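Local atomic coordinates of ethylbenzene dehydrogenase alpha-subunit (Aromatoleum aromaticum, PDB entry 2IVF), a protein that belongs to the molybdopterin oxidoreductase family and holds a molybdenum atom, an iron/sulfur cluster and the dinucleotides MGD and MD1. Residues 302-305 and 306-310; 587-590 and 591-595; 928-931 and 932-936; 794-798 and 799-803. One frame throughout, in Å; residues are numbered along the deposited sequence.

Contact 1. Residues 302-305 and 306-310; sequences SDAA and FWLGL. With MGD (2-amino-5,6-dimercapto-7-methyl-3,7,8a,9-tetrahydro-8-oxa-1,3,9,10-tetraaza-anthracen-4-one guanosine dinucleotide), chain M.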
# COMPACT_ATOMS: atom_id res chain seq x y z
N SER A 302 -7.93 -16.47 18.44
CA SER A 302 -7.89 -17.84 18.90
C SER A 302 -6.65 -18.64 18.51
O SER A 302 -6.65 -19.87 18.71
CB SER A 302 -9.12 -18.61 18.39
OG SER A 302 -9.08 -18.76 16.99
N ASP A 303 -5.65 -17.98 17.93
CA ASP A 303 -4.47 -18.67 17.42
C ASP A 303 -3.77 -19.62 18.39
O ASP A 303 -3.21 -20.64 17.97
CB ASP A 303 -3.43 -17.68 16.90
CG ASP A 303 -3.93 -16.86 15.74
OD1 ASP A 303 -5.04 -16.26 15.84
OD2 ASP A 303 -3.17 -16.75 14.75
N ALA A 304 -3.76 -19.28 19.68
CA ALA A 304 -3.15 -20.17 20.68
C ALA A 304 -3.72 -21.56 20.59
O ALA A 304 -3.00 -22.54 20.68
CB ALA A 304 -3.35 -19.65 22.07
N ALA A 305 -5.05 -21.65 20.48
CA ALA A 305 -5.69 -22.96 20.45
C ALA A 305 -5.20 -23.74 19.22
O ALA A 305 -5.03 -24.96 19.25
CB ALA A 305 -7.22 -22.81 20.46
N PHE A 306 -5.03 -23.04 18.11
CA PHE A 306 -4.55 -23.71 16.89
C PHE A 306 -3.17 -24.28 17.15
O PHE A 306 -2.91 -25.46 16.94
CB PHE A 306 -4.59 -22.78 15.68
CG PHE A 306 -3.82 -23.31 14.48
CD1 PHE A 306 -4.37 -24.28 13.64
CD2 PHE A 306 -2.56 -22.86 14.21
CE1 PHE A 306 -3.64 -24.78 12.57
CE2 PHE A 306 -1.84 -23.37 13.17
CZ PHE A 306 -2.38 -24.32 12.34
N TRP A 307 -2.28 -23.45 17.68
CA TRP A 307 -0.90 -23.85 17.84
C TRP A 307 -0.73 -24.86 18.97
O TRP A 307 0.09 -25.76 18.85
CB TRP A 307 0.01 -22.66 18.06
CG TRP A 307 0.20 -21.87 16.88
CD1 TRP A 307 -0.32 -20.66 16.64
CD2 TRP A 307 0.98 -22.22 15.74
NE1 TRP A 307 0.07 -20.22 15.41
CE2 TRP A 307 0.88 -21.16 14.84
CE3 TRP A 307 1.76 -23.34 15.40
CZ2 TRP A 307 1.53 -21.17 13.60
CZ3 TRP A 307 2.39 -23.34 14.16
CH2 TRP A 307 2.29 -22.26 13.30
N LEU A 308 -1.57 -24.78 19.98
CA LEU A 308 -1.52 -25.80 21.01
C LEU A 308 -2.04 -27.15 20.43
O LEU A 308 -1.58 -28.23 20.80
CB LEU A 308 -2.32 -25.33 22.22
CG LEU A 308 -1.70 -24.12 22.95
CD1 LEU A 308 -2.65 -23.56 24.03
CD2 LEU A 308 -0.35 -24.51 23.59
N GLY A 309 -3.05 -27.09 19.58
CA GLY A 309 -3.54 -28.29 18.88
C GLY A 309 -2.42 -28.95 18.09
O GLY A 309 -2.24 -30.19 18.15
N LEU A 310 -1.63 -28.14 17.40
CA LEU A 310 -0.48 -28.64 16.65
C LEU A 310 0.53 -29.29 17.60
O LEU A 310 1.11 -30.31 17.29
CB LEU A 310 0.20 -27.53 15.85
CG LEU A 310 -0.20 -27.39 14.37
CD1 LEU A 310 -1.72 -27.35 14.13
CD2 LEU A 310 0.54 -26.23 13.70
PB MGD M . -1.11 -6.22 9.83
O1B MGD M . -1.28 -5.34 8.64
O2B MGD M . -1.71 -5.71 11.09
O3B MGD M . 0.37 -6.63 10.18
O3A MGD M . 1.97 -5.24 8.76
PA MGD M . 1.70 -6.74 9.25
O1A MGD M . 1.51 -7.53 8.03
O2A MGD M . 2.74 -7.15 10.18
O5' MGD M . -1.75 -7.66 9.52
C5' MGD M . -3.10 -7.74 9.05
C4' MGD M . -3.60 -9.18 9.13
O4' MGD M . -3.75 -9.56 10.49
C3' MGD M . -5.02 -9.08 8.63
O3' MGD M . -4.99 -9.36 7.24
C2' MGD M . -5.74 -10.18 9.43
O2' MGD M . -6.16 -11.23 8.54
C1' MGD M . -4.67 -10.66 10.42
N9 MGD M . -5.30 -10.87 11.75
C8 MGD M . -6.01 -10.01 12.48
N7 MGD M . -6.37 -10.55 13.64
C5 MGD M . -5.84 -11.80 13.65
C6 MGD M . -5.86 -12.89 14.52
O6 MGD M . -6.45 -12.92 15.60
N1 MGD M . -5.15 -14.03 14.13
C2 MGD M . -4.46 -14.17 12.91
N2 MGD M . -3.81 -15.35 12.61
N3 MGD M . -4.44 -13.11 12.10
C4 MGD M . -5.13 -11.97 12.44
C10 MGD M . 2.18 -4.22 9.66
C11 MGD M . 3.39 -3.43 9.22
O11 MGD M . 3.16 -2.99 7.95
C12 MGD M . 3.80 -2.29 10.16
S12 MGD M . 3.60 -2.41 11.91
C13 MGD M . 4.34 -1.15 9.64
S13 MGD M . 4.82 0.13 10.71
C14 MGD M . 4.49 -0.98 8.17
N15 MGD M . 3.34 -0.14 7.72
C16 MGD M . 2.82 -0.26 6.41
C17 MGD M . 1.87 0.59 5.91
O17 MGD M . 1.38 1.52 6.61
N18 MGD M . 1.42 0.37 4.60
C19 MGD M . 1.90 -0.62 3.80
N19 MGD M . 1.39 -0.74 2.56
N20 MGD M . 2.81 -1.45 4.34
C21 MGD M . 3.28 -1.27 5.58
N22 MGD M . 4.23 -2.14 6.11
C23 MGD M . 4.38 -2.38 7.51

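Contact 2. Residues 587-590 and 591-595; sequences WTND and HIRPA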
# COMPACT_ATOMS: atom_id res chain seq x y z
N TRP A 587 8.15 -0.51 38.77
CA TRP A 587 8.17 0.70 37.95
C TRP A 587 8.56 1.83 38.86
O TRP A 587 8.04 1.92 39.96
CB TRP A 587 6.82 0.96 37.30
CG TRP A 587 6.37 -0.25 36.51
CD1 TRP A 587 5.55 -1.24 36.95
CD2 TRP A 587 6.79 -0.64 35.19
NE1 TRP A 587 5.41 -2.21 35.99
CE2 TRP A 587 6.14 -1.85 34.89
CE3 TRP A 587 7.61 -0.06 34.21
CZ2 TRP A 587 6.31 -2.51 33.68
CZ3 TRP A 587 7.77 -0.71 33.01
CH2 TRP A 587 7.11 -1.92 32.74
N THR A 588 9.46 2.69 38.37
CA THR A 588 10.06 3.80 39.12
C THR A 588 9.63 5.14 38.53
O THR A 588 8.88 5.17 37.55
CB THR A 588 11.57 3.70 39.05
OG1 THR A 588 12.00 3.93 37.70
CG2 THR A 588 12.04 2.31 39.53
N ASN A 589 10.10 6.24 39.12
CA ASN A 589 9.77 7.58 38.59
C ASN A 589 10.41 7.88 37.25
O ASN A 589 10.03 8.88 36.59
CB ASN A 589 10.13 8.71 39.57
CG ASN A 589 9.34 10.05 39.26
OD1 ASN A 589 9.16 10.47 38.08
ND2 ASN A 589 8.86 10.69 40.32
N ASP A 590 11.40 7.10 36.83
CA ASP A 590 11.96 7.30 35.49
C ASP A 590 11.17 6.61 34.39
O ASP A 590 11.44 6.83 33.20
CB ASP A 590 13.43 6.90 35.44
CG ASP A 590 14.31 7.87 36.21
OD1 ASP A 590 13.82 8.97 36.57
OD2 ASP A 590 15.49 7.54 36.44
N HIS A 591 10.22 5.79 34.81
CA HIS A 591 9.19 5.18 33.94
C HIS A 591 7.90 5.98 33.94
O HIS A 591 7.24 6.12 32.94
CB HIS A 591 8.84 3.75 34.41
CG HIS A 591 10.01 2.81 34.40
ND1 HIS A 591 10.76 2.57 33.27
CD2 HIS A 591 10.57 2.07 35.39
CE1 HIS A 591 11.71 1.70 33.56
NE2 HIS A 591 11.63 1.40 34.84
N ILE A 592 7.48 6.46 35.09
CA ILE A 592 6.19 7.12 35.19
C ILE A 592 6.34 8.64 35.02
O ILE A 592 6.34 9.37 35.96
CB ILE A 592 5.50 6.75 36.50
CG1 ILE A 592 5.22 5.24 36.48
CG2 ILE A 592 4.18 7.55 36.65
CD1 ILE A 592 5.04 4.60 37.80
N ARG A 593 6.45 9.07 33.77
CA ARG A 593 6.67 10.46 33.40
C ARG A 593 5.74 10.81 32.25
O ARG A 593 5.41 9.92 31.44
CB ARG A 593 8.12 10.69 32.92
CG ARG A 593 9.18 10.36 33.92
CD ARG A 593 10.59 10.68 33.42
NE ARG A 593 10.79 12.12 33.15
CZ ARG A 593 11.69 12.59 32.28
NH1 ARG A 593 12.50 11.76 31.61
NH2 ARG A 593 11.81 13.89 32.07
N PRO A 594 5.24 12.07 32.21
CA PRO A 594 5.42 13.04 33.29
C PRO A 594 4.88 12.53 34.60
O PRO A 594 3.92 11.78 34.61
CB PRO A 594 4.58 14.25 32.86
CG PRO A 594 4.20 14.05 31.47
CD PRO A 594 4.46 12.62 31.09
N ALA A 595 5.50 12.92 35.71
CA ALA A 595 5.03 12.48 37.00
C ALA A 595 3.53 12.84 37.11
O ALA A 595 3.09 13.86 36.55
CB ALA A 595 5.85 13.14 38.11
O HOH W 1 12.02 4.95 31.33
O HOH W 2 13.04 8.86 32.39

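Contact 3. Residues 928-931 and 932-936; sequences GWKP and YDILL. With MD1 (phosphoric acid 4-(2-amino-4-oxo-3,4,5,6,-tetrahydro-pteridin-6-yl)-2-hydroxy-3,4-dimercapto-but-3-en-yl ester guanylate ester), chain N.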
# COMPACT_ATOMS: atom_id res chain seq x y z
N GLY A 928 -17.33 13.60 10.87
CA GLY A 928 -17.15 14.10 12.22
C GLY A 928 -15.72 13.89 12.69
O GLY A 928 -15.42 14.13 13.85
N TRP A 929 -14.84 13.47 11.77
CA TRP A 929 -13.47 13.09 12.12
C TRP A 929 -13.39 12.08 13.28
O TRP A 929 -12.45 12.11 14.09
CB TRP A 929 -12.60 14.29 12.50
CG TRP A 929 -12.50 15.34 11.49
CD1 TRP A 929 -13.32 15.58 10.45
CD2 TRP A 929 -11.53 16.39 11.49
NE1 TRP A 929 -12.88 16.69 9.75
CE2 TRP A 929 -11.79 17.20 10.38
CE3 TRP A 929 -10.43 16.67 12.30
CZ2 TRP A 929 -11.01 18.33 10.07
CZ3 TRP A 929 -9.65 17.78 11.99
CH2 TRP A 929 -9.94 18.59 10.88
N LYS A 930 -14.34 11.15 13.31
CA LYS A 930 -14.32 10.08 14.28
C LYS A 930 -13.84 8.82 13.54
O LYS A 930 -14.62 8.17 12.86
CB LYS A 930 -15.69 9.91 14.84
CG LYS A 930 -16.12 11.10 15.76
CD LYS A 930 -17.59 11.17 15.98
CE LYS A 930 -18.17 10.01 16.73
NZ LYS A 930 -19.61 10.31 17.08
N PRO A 931 -12.57 8.44 13.75
CA PRO A 931 -12.10 7.28 13.04
C PRO A 931 -12.55 6.01 13.71
O PRO A 931 -13.01 6.03 14.84
CB PRO A 931 -10.58 7.43 13.11
CG PRO A 931 -10.41 7.98 14.49
CD PRO A 931 -11.55 8.95 14.68
N TYR A 932 -12.42 4.86 13.05
CA TYR A 932 -12.79 3.63 13.72
C TYR A 932 -12.01 3.46 15.03
O TYR A 932 -12.51 2.88 16.00
CB TYR A 932 -12.59 2.44 12.79
CG TYR A 932 -11.43 1.53 12.99
CD1 TYR A 932 -10.18 1.78 12.37
CD2 TYR A 932 -11.61 0.32 13.65
CE1 TYR A 932 -9.13 0.87 12.48
CE2 TYR A 932 -10.57 -0.59 13.77
CZ TYR A 932 -9.33 -0.32 13.19
OH TYR A 932 -8.34 -1.26 13.35
N ASP A 933 -10.82 4.02 15.06
CA ASP A 933 -9.96 3.93 16.26
C ASP A 933 -10.59 4.51 17.52
O ASP A 933 -10.17 4.14 18.65
CB ASP A 933 -8.59 4.57 15.99
CG ASP A 933 -8.04 4.14 14.69
OD1 ASP A 933 -8.50 4.65 13.66
OD2 ASP A 933 -7.13 3.27 14.66
N ILE A 934 -11.57 5.40 17.36
CA ILE A 934 -12.19 6.04 18.49
C ILE A 934 -12.75 4.99 19.44
O ILE A 934 -12.81 5.21 20.65
CB ILE A 934 -13.30 7.05 18.07
CG1 ILE A 934 -13.69 7.98 19.22
CG2 ILE A 934 -14.62 6.34 17.59
CD1 ILE A 934 -14.53 9.13 18.78
N LEU A 935 -13.16 3.84 18.92
CA LEU A 935 -13.84 2.83 19.77
C LEU A 935 -12.95 1.68 20.26
O LEU A 935 -13.45 0.71 20.83
CB LEU A 935 -15.11 2.31 19.09
CG LEU A 935 -15.05 1.94 17.61
CD1 LEU A 935 -14.24 0.66 17.49
CD2 LEU A 935 -16.42 1.78 17.07
N LEU A 936 -11.63 1.83 20.09
CA LEU A 936 -10.70 0.70 20.21
C LEU A 936 -10.06 0.53 21.57
O LEU A 936 -9.59 -0.55 21.86
CB LEU A 936 -9.66 0.70 19.10
CG LEU A 936 -10.17 0.52 17.65
CD1 LEU A 936 -8.95 0.58 16.70
CD2 LEU A 936 -11.00 -0.83 17.38
PB MD1 N . 1.87 7.28 12.88
O3B MD1 N . 1.45 7.45 11.36
O1B MD1 N . 3.35 7.21 12.92
O2B MD1 N . 1.08 8.14 13.79
O3A MD1 N . 1.34 5.81 13.17
C10 MD1 N . 2.14 4.63 12.97
C11 MD1 N . 1.18 3.48 13.21
O11 MD1 N . 0.41 3.42 11.96
C12 MD1 N . 1.93 2.19 13.37
S12 MD1 N . 3.56 2.03 12.89
C13 MD1 N . 1.31 1.06 13.84
S13 MD1 N . 2.11 -0.42 13.98
C14 MD1 N . -0.10 1.05 14.29
N15 MD1 N . -1.03 0.20 13.62
C16 MD1 N . -2.37 0.24 13.90
C15 MD1 N . -3.17 -0.71 13.29
O14 MD1 N . -2.70 -1.58 12.52
N17 MD1 N . -4.50 -0.57 13.54
C17 MD1 N . -4.99 0.41 14.41
N16 MD1 N . -6.30 0.43 14.59
N18 MD1 N . -4.17 1.28 15.02
C20 MD1 N . -2.88 1.20 14.78
N8 MD1 N . -2.04 2.04 15.43
C7 MD1 N . -0.62 2.12 15.21
PA MD1 N . 0.78 8.65 10.53
O1A MD1 N . 1.19 8.41 9.11
O2A MD1 N . -0.67 8.66 10.83
O5' MD1 N . 1.42 9.99 11.08
C5' MD1 N . 2.79 10.22 10.73
C4' MD1 N . 2.93 11.58 10.18
O4' MD1 N . 4.28 11.62 9.73
C1' MD1 N . 4.26 12.54 8.64
N9 MD1 N . 5.42 12.45 7.75
C4 MD1 N . 6.41 13.34 7.75
N3 MD1 N . 6.58 14.43 8.53
C2 MD1 N . 7.66 15.20 8.38
N2 MD1 N . 7.85 16.29 9.17
N1 MD1 N . 8.54 14.88 7.37
C6 MD1 N . 8.43 13.79 6.54
O6 MD1 N . 9.31 13.56 5.71
C5 MD1 N . 7.31 12.96 6.75
N7 MD1 N . 6.84 11.87 6.16
C8 MD1 N . 5.70 11.56 6.79
C2' MD1 N . 3.00 12.19 7.86
O2' MD1 N . 2.49 13.29 7.06
C3' MD1 N . 2.02 11.72 8.95
O3' MD1 N . 0.98 12.70 9.22

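Contact 4. Residues 794-798 and 799-803; sequences PMRWH and FDDKK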
# COMPACT_ATOMS: atom_id res chain seq x y z
N PRO A 794 17.86 -15.95 12.36
CA PRO A 794 18.30 -15.78 13.76
C PRO A 794 18.51 -17.05 14.53
O PRO A 794 18.14 -18.14 14.08
CB PRO A 794 17.12 -15.03 14.37
CG PRO A 794 15.95 -15.72 13.76
CD PRO A 794 16.39 -16.06 12.29
N MET A 795 19.12 -16.89 15.70
CA MET A 795 19.19 -17.88 16.76
C MET A 795 20.21 -18.98 16.56
O MET A 795 20.27 -19.92 17.37
CB MET A 795 17.81 -18.46 17.07
CG MET A 795 16.76 -17.38 17.35
SD MET A 795 15.19 -18.08 17.84
CE MET A 795 15.58 -18.66 19.48
N ARG A 796 21.05 -18.83 15.53
CA ARG A 796 22.09 -19.82 15.25
C ARG A 796 22.99 -20.08 16.46
O ARG A 796 23.42 -21.17 16.66
CB ARG A 796 22.95 -19.36 14.09
CG ARG A 796 23.73 -20.50 13.46
CD ARG A 796 24.75 -20.02 12.43
NE ARG A 796 25.74 -19.15 13.04
CZ ARG A 796 26.80 -19.54 13.74
NH1 ARG A 796 27.06 -20.83 13.96
NH2 ARG A 796 27.63 -18.62 14.19
N TRP A 797 23.34 -19.04 17.21
CA TRP A 797 24.23 -19.22 18.38
C TRP A 797 23.61 -20.14 19.43
O TRP A 797 24.30 -20.92 20.12
CB TRP A 797 24.58 -17.87 19.00
CG TRP A 797 25.31 -16.95 18.10
CD1 TRP A 797 26.04 -17.28 17.00
CD2 TRP A 797 25.43 -15.53 18.25
NE1 TRP A 797 26.56 -16.15 16.42
CE2 TRP A 797 26.21 -15.06 17.16
CE3 TRP A 797 24.97 -14.62 19.20
CZ2 TRP A 797 26.55 -13.72 17.00
CZ3 TRP A 797 25.29 -13.27 19.03
CH2 TRP A 797 26.04 -12.84 17.92
N HIS A 798 22.30 -20.00 19.61
CA HIS A 798 21.61 -20.88 20.53
C HIS A 798 21.68 -22.33 20.07
O HIS A 798 21.98 -23.22 20.87
CB HIS A 798 20.17 -20.43 20.76
CG HIS A 798 20.07 -19.01 21.23
ND1 HIS A 798 20.66 -18.58 22.40
CD2 HIS A 798 19.49 -17.92 20.68
CE1 HIS A 798 20.42 -17.29 22.55
NE2 HIS A 798 19.71 -16.86 21.52
N PHE A 799 21.45 -22.56 18.79
CA PHE A 799 21.45 -23.93 18.28
C PHE A 799 22.84 -24.52 18.03
O PHE A 799 23.17 -25.60 18.59
CB PHE A 799 20.57 -24.04 17.03
CG PHE A 799 20.59 -25.39 16.44
CD1 PHE A 799 20.01 -26.45 17.11
CD2 PHE A 799 21.21 -25.61 15.20
CE1 PHE A 799 20.05 -27.74 16.58
CE2 PHE A 799 21.25 -26.88 14.65
CZ PHE A 799 20.68 -27.96 15.34
N ASP A 800 23.65 -23.87 17.20
CA ASP A 800 25.02 -24.37 16.88
C ASP A 800 25.94 -24.31 18.06
O ASP A 800 26.73 -25.22 18.28
CB ASP A 800 25.68 -23.56 15.74
CG ASP A 800 25.17 -23.95 14.35
OD1 ASP A 800 24.49 -25.00 14.23
OD2 ASP A 800 25.45 -23.23 13.37
N ASP A 801 25.91 -23.20 18.77
CA ASP A 801 26.88 -22.91 19.81
C ASP A 801 26.39 -23.25 21.21
O ASP A 801 27.14 -23.19 22.18
CB ASP A 801 27.27 -21.42 19.76
CG ASP A 801 28.12 -21.09 18.54
OD1 ASP A 801 28.63 -22.06 17.93
OD2 ASP A 801 28.26 -19.88 18.23
N LYS A 802 25.11 -23.56 21.32
CA LYS A 802 24.49 -23.90 22.57
C LYS A 802 24.51 -22.74 23.54
O LYS A 802 24.58 -22.93 24.74
CB LYS A 802 25.12 -25.15 23.17
CG LYS A 802 25.24 -26.30 22.19
CD LYS A 802 23.92 -26.73 21.59
CE LYS A 802 24.14 -27.69 20.40
NZ LYS A 802 22.86 -27.98 19.70
N LYS A 803 24.44 -21.54 22.98
CA LYS A 803 24.40 -20.32 23.77
C LYS A 803 23.07 -20.22 24.55
O LYS A 803 21.97 -20.38 23.98
CB LYS A 803 24.63 -19.09 22.90
CG LYS A 803 24.97 -17.84 23.69
CD LYS A 803 25.04 -16.57 22.81
CE LYS A 803 25.45 -15.33 23.59
NZ LYS A 803 25.84 -14.18 22.70
O HOH W 3 29.60 -19.17 16.27
O HOH W 4 29.55 -21.59 15.40

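Contact 1. Residues 302-305 and 306-310
The first turn of helix 303-316, along which D303 to A305 meet W307 to G309, belongs to the MGD pocket of this molybdopterin oxidoreductase and presents its leading acidic side chain to the guanine base. The turn is closed by regular i to i+4 bonds: W307 N donates to D303 O at 3.0 Å, L308 N to A304 O at 2.7 Å and G309 N to A305 O at 2.9 Å. The side chain of S302, in the N-cap position, makes no capping bond; its hydroxyl is turned instead to R299 O.

With CG anti to its own carbonyl carbon (chi1 -63°), D303 sends its carboxylate off the helix start to the base. MGD N1 donates almost straight to D303 OD1 (2.8 Å, 176°), and MGD N2 reaches D303 OD2 at 2.6 Å along a more bent path. Two neighbouring donors, one to each carboxylate oxygen, recognise the guanine edge and fix its rotation; the nearby helix N terminus would probably stabilise the negative charge.

Behind the acid, the indole of W307 leans obliquely on the turn, its CD1 3.2 Å from D303 O, and touches L461 and A464 of helix 454-467 and I281 of strand 277-281. L308 CG lies 3.1 Å from A304 O. Next to W307, the rim of the F306 ring stands on the indole, CE2 lying 3.8 Å above its centre.

Contact 2. Residues 587-590 and 591-595
T588 to H591 form a type I beta turn with no regular helix or strand on either side, and T588 O serves two backbone donors at its exit. I592 N lies in the carbonyl plane of T588 O at 3.1 Å, whereas H591 N, also 3.1 Å from T588 O, comes from above that plane. The chain then bends again through an inverse gamma turn centred on I592, with a weak bond from R593 N to H591 O. I592 O is buried without a polar partner.

The turn brings W587 and H591 together in a T-shaped pair. The edge of the indole's six-membered ring points at the imidazole face, CE3 3.7 Å from H591 CG and toward the rim of that ring, with the planes at 80°. Beside the imidazole, T588 OG1 sits 3.3 Å from H591 CD2; the same hydroxyl, held between the backbone N and the carbonyl carbon (chi1 67°), takes a weak bond from D590 N. W587 CB meets I592 CD1 at 4.1 Å.

R593 runs across N589, its CG 3.2 Å from N589 O, then bends at chi3. Its guanidinium forms a salt bridge with D184. D590 O accepts from water 1 and water 2; water 2 links it to R593 NH1, and water 1, weakly, to H591 ND1.

A type I beta turn followed by an inverse gamma turn at I592 thus shapes the connection from helix 574-583 to strand 602-606, with W587 and I592 packed on M548 of helix 546-553.

Contact 3. Residues 928-931 and 932-936
P931 and I934 close a 3-10 turn that hands two successive side chains, Y932 and D933, to one and the same nitrogen of MD1, and Y932 does so with a first torsion of 105°, far from any staggered position. This torsion, probably strained, places the phenol at MD1: MD1 N16 donates to Y932 OH at 2.9 Å, nearly straight at 167°. The second bond, from N16 to D933 OD2, is weak, 3.0 Å long and bent to 125°. L936 CD1 adds an apolar contact, lying over one face of the Y932 ring toward its rim and also close to N16.

The turn belongs to a loop between strands 915-917 and 969-975 of the molybdopterin dinucleotide binding domain, a member of the double-psi beta-barrel clan. Y932 and L936 rest on I845 of strand 843-846 in the same sheet, and the preceding W929 reaches the beta-subunit by bonding V111 O of that chain.

Within the turn I934 N donates to P931 O at 3.0 Å from well above the carbonyl plane. The same oxygen is touched by I934 CG2 at 3.2 Å, a branch set between the backbone N and the carbonyl carbon. The proline ring lies at about a right angle to D933, with CB 3.5 Å from D933 OD1, the carboxylate oxygen not used by MD1. The other branch of I934 slants past the base of K930, CD1 to CG 3.9 Å, before the lysine chain bends away to its salt bridge with D900.

Contact 4. Residues 794-798 and 799-803
R796 and D800 stand one turn apart on the short helix 796-800, which leads into a Schellman-like reversal at K802, their side chains slanting past each other in an i to i+4 salt bridge. R796 NH1 meets D800 OD2 at 2.9 Å with an angle of 162°; the oxygen lies in the guanidinium plane and uses its anti lone pair, although the carboxylate is turned 53° against that plane. Waters 3 and 4, at the same guanidinium's edge, link it to D801, and E785 is a second carboxylate partner of R796.

W797 lies with its indole almost parallel to the D801 carboxylate, D801 OD2 coming 3.6 Å from W797 CD1. K803, extended beyond CG, runs alongside W797 in the same direction. Its NZ approaches the indole obliquely, 3.6 Å from W797 CE3, and its charge is met by D526.

K802, with positive phi (64°), turns the chain and lets K803 N donate to W797 O at 2.9 Å in a 6-to-1 bond; K802 CA gives a C-H...O contact to H798 O at 3.1 Å. The rotation of the H798 ring is set by bonds at both nitrogens, NE2 with K234 and ND1 over the turn, and the ring stacks on F805. H798 ND1 donates to K803 O at 2.7 Å, the acceptor in the ring plane and the donor above the carbonyl plane.

From the N terminus the contacts come in the order 1, 2, 4, 3, strictly in series, so none nests in or crosses another, and each closes only its own turn. Contact 1 starts a helix just after strand 294-296, and contact 2 closes an irregular turn between helix 574-583 and strand 602-606; both lie in the molybdopterin oxidoreductase part of the chain. Contact 4 spans a short helix and the turn that follows it, and contact 3 follows in the dinucleotide binding domain. Contacts 1 and 3, with centres 32 Å apart, hold different dinucleotides, MGD and MD1. Contacts 3 and 4 lie on opposite sides of the chain's centre, 45 Å apart between their own centres.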